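Long-range contact in Lin2722 protein (PDB 3DS8), which is of unknown function but belongs to an alpha/beta-hydrolase family, so it is possibly a serine hydrolase: residues Ser18-Ser32 with His226-Glu240. Residues are numbered along the deposited sequence; the frame is centred on the assembly and turned at random.
Sequences SLDKMADQLMNEYRS and HETPKSIEKTYWFLE. With SO4 (sulfate ion), chain E; SO4 (sulfate ion), chain C.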
# COMPACT_ATOMS: atom_id res chain seq x y z
N SER A 18 0.59 11.56 -8.03
CA SER A 18 -0.18 10.49 -8.63
C SER A 18 -1.45 10.11 -7.84
O SER A 18 -2.41 9.61 -8.43
CB SER A 18 0.68 9.25 -8.76
OG SER A 18 1.71 9.34 -9.75
N LEU A 19 -1.43 10.24 -6.51
CA LEU A 19 -2.60 9.89 -5.68
C LEU A 19 -3.38 11.16 -5.25
O LEU A 19 -4.09 11.17 -4.24
CB LEU A 19 -2.22 9.03 -4.48
CG LEU A 19 -2.08 7.54 -4.78
CD1 LEU A 19 -0.91 7.24 -5.78
CD2 LEU A 19 -1.94 6.68 -3.46
N ASP A 20 -3.26 12.23 -6.02
CA ASP A 20 -3.98 13.47 -5.70
C ASP A 20 -5.50 13.34 -5.75
O ASP A 20 -6.19 14.10 -5.06
CB ASP A 20 -3.53 14.64 -6.57
CG ASP A 20 -2.23 15.31 -6.06
OD1 ASP A 20 -1.70 14.97 -4.97
OD2 ASP A 20 -1.76 16.20 -6.76
N LYS A 21 -6.06 12.42 -6.53
CA LYS A 21 -7.52 12.34 -6.53
C LYS A 21 -7.97 11.91 -5.14
O LYS A 21 -8.86 12.54 -4.52
CB LYS A 21 -8.07 11.44 -7.61
CG LYS A 21 -9.59 11.45 -7.69
CD LYS A 21 -10.12 10.50 -8.73
CE LYS A 21 -11.66 10.53 -8.86
NZ LYS A 21 -12.19 9.56 -9.87
N MSE A 22 -7.37 10.84 -4.68
CA MSE A 22 -7.58 10.34 -3.32
C MSE A 22 -7.30 11.39 -2.25
O MSE A 22 -8.13 11.65 -1.37
CB MSE A 22 -6.70 9.13 -3.05
CG MSE A 22 -6.93 8.58 -1.69
SE MSE A 22 -5.79 7.01 -1.52
CE MSE A 22 -6.81 5.78 -2.72
N ALA A 23 -6.12 12.00 -2.32
CA ALA A 23 -5.76 13.00 -1.34
C ALA A 23 -6.75 14.16 -1.29
O ALA A 23 -7.12 14.62 -0.19
CB ALA A 23 -4.34 13.50 -1.57
N ASP A 24 -7.15 14.65 -2.45
CA ASP A 24 -8.09 15.77 -2.53
C ASP A 24 -9.44 15.38 -1.91
O ASP A 24 -10.07 16.18 -1.24
CB ASP A 24 -8.29 16.24 -3.98
CG ASP A 24 -7.10 17.06 -4.53
OD1 ASP A 24 -6.16 17.39 -3.74
OD2 ASP A 24 -7.13 17.38 -5.75
N GLN A 25 -9.90 14.15 -2.16
CA GLN A 25 -11.13 13.68 -1.55
C GLN A 25 -11.00 13.63 0.01
O GLN A 25 -11.89 14.08 0.73
CB GLN A 25 -11.57 12.35 -2.13
CG GLN A 25 -12.29 12.49 -3.46
CD GLN A 25 -12.89 11.19 -3.95
OE1 GLN A 25 -12.42 10.65 -4.94
NE2 GLN A 25 -13.86 10.66 -3.23
N LEU A 26 -9.89 13.11 0.51
CA LEU A 26 -9.69 13.05 1.96
C LEU A 26 -9.62 14.44 2.58
O LEU A 26 -10.18 14.66 3.66
CB LEU A 26 -8.42 12.28 2.29
CG LEU A 26 -8.42 10.80 1.98
CD1 LEU A 26 -7.01 10.23 2.20
CD2 LEU A 26 -9.46 10.03 2.79
N MSE A 27 -8.98 15.40 1.88
CA MSE A 27 -8.82 16.74 2.40
C MSE A 27 -10.01 17.68 2.15
O MSE A 27 -10.24 18.61 2.92
CB MSE A 27 -7.52 17.37 1.85
CG MSE A 27 -6.37 16.59 2.39
SE MSE A 27 -4.70 17.35 1.78
CE MSE A 27 -4.71 19.01 2.85
N ASN A 28 -10.76 17.46 1.06
CA ASN A 28 -11.72 18.46 0.63
C ASN A 28 -13.17 18.02 0.80
O ASN A 28 -14.06 18.85 0.99
CB ASN A 28 -11.49 18.87 -0.85
CG ASN A 28 -10.13 19.51 -1.08
OD1 ASN A 28 -9.43 19.92 -0.15
ND2 ASN A 28 -9.71 19.54 -2.35
N GLU A 29 -13.42 16.73 0.67
CA GLU A 29 -14.77 16.19 0.73
C GLU A 29 -15.05 15.41 1.98
O GLU A 29 -15.97 15.73 2.72
CB GLU A 29 -15.03 15.38 -0.51
CG GLU A 29 -15.17 16.33 -1.69
CD GLU A 29 -15.60 15.63 -2.87
OE1 GLU A 29 -14.69 15.28 -3.68
OE2 GLU A 29 -16.83 15.44 -2.97
N TYR A 30 -14.25 14.39 2.23
CA TYR A 30 -14.35 13.69 3.51
C TYR A 30 -13.91 14.63 4.65
O TYR A 30 -14.53 14.63 5.71
CB TYR A 30 -13.53 12.46 3.54
CG TYR A 30 -13.98 11.35 2.64
CD1 TYR A 30 -15.13 10.62 2.96
CD2 TYR A 30 -13.28 11.02 1.50
CE1 TYR A 30 -15.54 9.58 2.16
CE2 TYR A 30 -13.69 9.94 0.69
CZ TYR A 30 -14.82 9.23 1.04
OH TYR A 30 -15.26 8.19 0.25
N ARG A 31 -12.87 15.41 4.37
CA ARG A 31 -12.27 16.35 5.33
C ARG A 31 -11.86 15.61 6.59
O ARG A 31 -12.00 16.14 7.69
CB ARG A 31 -13.20 17.53 5.63
CG ARG A 31 -13.40 18.38 4.43
CD ARG A 31 -14.16 19.64 4.71
NE ARG A 31 -15.58 19.46 4.97
CZ ARG A 31 -16.54 19.44 4.04
NH1 ARG A 31 -16.26 19.52 2.75
NH2 ARG A 31 -17.79 19.36 4.42
N SER A 32 -11.29 14.41 6.38
CA SER A 32 -10.73 13.58 7.47
C SER A 32 -9.25 13.88 7.69
O SER A 32 -8.70 13.53 8.75
CB SER A 32 -10.93 12.10 7.18
OG SER A 32 -10.59 11.77 5.85
N HIS A 226 -6.25 3.20 -8.57
CA HIS A 226 -6.17 4.11 -7.40
C HIS A 226 -7.06 5.37 -7.50
O HIS A 226 -7.12 6.15 -6.53
CB HIS A 226 -4.74 4.53 -7.18
CG HIS A 226 -4.19 5.34 -8.30
ND1 HIS A 226 -4.13 4.89 -9.60
CD2 HIS A 226 -3.65 6.58 -8.31
CE1 HIS A 226 -3.62 5.83 -10.37
NE2 HIS A 226 -3.33 6.88 -9.61
N GLU A 227 -7.78 5.52 -8.61
CA GLU A 227 -8.69 6.64 -8.84
C GLU A 227 -10.16 6.26 -8.93
O GLU A 227 -11.01 7.12 -9.10
CB GLU A 227 -8.33 7.38 -10.11
CG GLU A 227 -6.94 8.04 -9.99
CD GLU A 227 -6.55 8.90 -11.16
OE1 GLU A 227 -6.89 8.52 -12.30
OE2 GLU A 227 -5.89 9.98 -10.95
N THR A 228 -10.46 4.98 -8.84
CA THR A 228 -11.84 4.57 -9.01
C THR A 228 -12.62 5.03 -7.77
O THR A 228 -12.07 5.05 -6.63
CB THR A 228 -12.05 3.07 -9.22
OG1 THR A 228 -11.67 2.37 -8.05
CG2 THR A 228 -11.28 2.55 -10.44
N PRO A 229 -13.87 5.39 -7.97
CA PRO A 229 -14.66 5.68 -6.80
C PRO A 229 -14.62 4.58 -5.76
O PRO A 229 -14.54 4.87 -4.56
CB PRO A 229 -16.07 5.82 -7.38
CG PRO A 229 -15.87 6.41 -8.73
CD PRO A 229 -14.60 5.69 -9.21
N LYS A 230 -14.75 3.32 -6.18
CA LYS A 230 -14.75 2.25 -5.20
C LYS A 230 -13.42 2.15 -4.43
O LYS A 230 -13.43 1.83 -3.23
CB LYS A 230 -15.02 0.91 -5.85
CG LYS A 230 -14.99 -0.26 -4.89
CD LYS A 230 -16.06 -0.12 -3.72
CE LYS A 230 -16.24 -1.45 -2.94
NZ LYS A 230 -17.28 -1.31 -1.82
N SER A 231 -12.29 2.29 -5.13
CA SER A 231 -10.99 2.30 -4.48
C SER A 231 -10.90 3.37 -3.41
O SER A 231 -10.48 3.12 -2.28
CB SER A 231 -9.81 2.47 -5.47
OG SER A 231 -9.60 1.25 -6.14
N ILE A 232 -11.33 4.55 -3.77
CA ILE A 232 -11.24 5.68 -2.82
C ILE A 232 -12.20 5.50 -1.64
O ILE A 232 -11.83 5.73 -0.45
CB ILE A 232 -11.44 7.02 -3.54
CG1 ILE A 232 -10.26 7.21 -4.52
CG2 ILE A 232 -11.48 8.15 -2.49
CD1 ILE A 232 -10.44 8.36 -5.53
N GLU A 233 -13.41 5.05 -1.92
CA GLU A 233 -14.40 4.76 -0.85
C GLU A 233 -13.88 3.67 0.09
O GLU A 233 -13.97 3.82 1.32
CB GLU A 233 -15.73 4.34 -1.45
CG GLU A 233 -16.40 5.42 -2.26
CD GLU A 233 -17.28 4.86 -3.41
OE1 GLU A 233 -17.78 3.71 -3.32
OE2 GLU A 233 -17.47 5.60 -4.40
N LYS A 234 -13.32 2.60 -0.47
CA LYS A 234 -12.87 1.49 0.38
C LYS A 234 -11.66 1.91 1.24
O LYS A 234 -11.55 1.53 2.41
CB LYS A 234 -12.60 0.26 -0.47
CG LYS A 234 -12.50 -1.03 0.34
CD LYS A 234 -13.82 -1.55 0.80
CE LYS A 234 -13.64 -2.80 1.69
NZ LYS A 234 -14.92 -3.31 2.28
N THR A 235 -10.76 2.70 0.63
CA THR A 235 -9.60 3.20 1.28
C THR A 235 -10.00 4.14 2.43
O THR A 235 -9.49 4.04 3.54
CB THR A 235 -8.61 3.87 0.26
OG1 THR A 235 -8.14 2.86 -0.65
CG2 THR A 235 -7.41 4.44 0.96
N TYR A 236 -10.89 5.10 2.15
CA TYR A 236 -11.41 5.94 3.22
C TYR A 236 -11.96 5.10 4.35
O TYR A 236 -11.62 5.33 5.52
CB TYR A 236 -12.49 6.88 2.70
CG TYR A 236 -13.22 7.57 3.82
CD1 TYR A 236 -12.64 8.68 4.52
CD2 TYR A 236 -14.47 7.12 4.22
CE1 TYR A 236 -13.29 9.29 5.51
CE2 TYR A 236 -15.13 7.71 5.27
CZ TYR A 236 -14.54 8.80 5.91
OH TYR A 236 -15.23 9.42 6.92
N TRP A 237 -12.83 4.14 4.01
CA TRP A 237 -13.43 3.26 5.02
C TRP A 237 -12.36 2.59 5.86
O TRP A 237 -12.47 2.56 7.07
CB TRP A 237 -14.32 2.20 4.36
CG TRP A 237 -14.74 1.14 5.32
CD1 TRP A 237 -15.73 1.21 6.20
CD2 TRP A 237 -14.17 -0.15 5.45
NE1 TRP A 237 -15.81 0.05 6.93
CE2 TRP A 237 -14.87 -0.81 6.48
CE3 TRP A 237 -13.14 -0.82 4.80
CZ2 TRP A 237 -14.56 -2.08 6.88
CZ3 TRP A 237 -12.85 -2.09 5.21
CH2 TRP A 237 -13.57 -2.70 6.23
N PHE A 238 -11.33 2.03 5.20
CA PHE A 238 -10.31 1.31 5.94
C PHE A 238 -9.49 2.24 6.84
O PHE A 238 -9.18 1.92 7.99
CB PHE A 238 -9.41 0.61 4.94
CG PHE A 238 -8.51 -0.42 5.53
CD1 PHE A 238 -9.05 -1.59 6.07
CD2 PHE A 238 -7.13 -0.25 5.52
CE1 PHE A 238 -8.19 -2.61 6.53
CE2 PHE A 238 -6.29 -1.23 5.98
CZ PHE A 238 -6.81 -2.41 6.48
N LEU A 239 -9.21 3.44 6.33
CA LEU A 239 -8.39 4.40 7.07
C LEU A 239 -9.14 5.10 8.18
O LEU A 239 -8.54 5.43 9.19
CB LEU A 239 -7.77 5.46 6.13
CG LEU A 239 -6.76 5.02 5.07
CD1 LEU A 239 -6.43 6.22 4.13
CD2 LEU A 239 -5.50 4.42 5.73
N GLU A 240 -10.43 5.34 8.00
CA GLU A 240 -11.13 6.22 8.92
C GLU A 240 -12.27 5.58 9.69
O GLU A 240 -12.67 6.14 10.68
CB GLU A 240 -11.64 7.45 8.16
CG GLU A 240 -10.51 8.30 7.56
CD GLU A 240 -9.48 8.79 8.56
OE1 GLU A 240 -9.84 9.05 9.71
OE2 GLU A 240 -8.29 8.91 8.14
S SO4 E . -17.17 18.93 8.16
O1 SO4 E . -17.38 17.48 8.33
O2 SO4 E . -18.19 19.44 7.24
O3 SO4 E . -17.32 19.71 9.42
O4 SO4 E . -15.78 19.17 7.69
S SO4 C . 0.69 5.94 -10.96
O1 SO4 C . 0.56 5.86 -9.62
O2 SO4 C . -0.36 5.18 -11.71
O3 SO4 C . 0.57 7.35 -11.39
O4 SO4 C . 2.01 5.39 -11.38
O HOH W 1 -5.00 10.45 -8.44
O HOH W 2 -5.86 8.81 -6.28
O HOH W 3 -8.10 10.89 6.05
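Tyr30 lays its ring flat on that of Tyr236, the centroids 3.7 Å apart and the planes only 9° from parallel. Tyr236 gets there with CG anti to its backbone N (chi1 169°), and its CB also sits over the Tyr30 face as a CH-pi contact. Leu26 CD2 and Ser32 OG meet the edge of the Tyr236 ring in its plane.

One turn back, Ile232 is a knob in the hole made by Lys21, Met22, Gln25 and Tyr30; the Gln25 amide lies against its CD1 and CG2 branches. On the sheet side of Ile232 the selenomethionine Met22, extended to SE and then bent, brings CE to 3.8 Å from Thr235 OG1. The two helices, 20-30 and 229-240, cross at -51° on the same side of the central sheet of an alpha/beta-hydrolase fold, where Met22 rests on Leu8 and Ile130, and Thr235 on Val128 and Ile177.

At the N-terminal ends polar links take over. Lys21, fully extended, runs past Ile232 so that NZ donates to Glu227 O (2.8 Å), in the carbonyl plane. His226 NE2 makes a weak, bent bond to Ser18 O (3.1 Å), and its ring stacks on His101. One water joins Ser18 O, Lys21 N and Glu227 OE2; a second bridges Met22 N and His226 O. At the far end a third links Ser32 OG to Glu240 OE2, which is held by a salt bridge to Arg59.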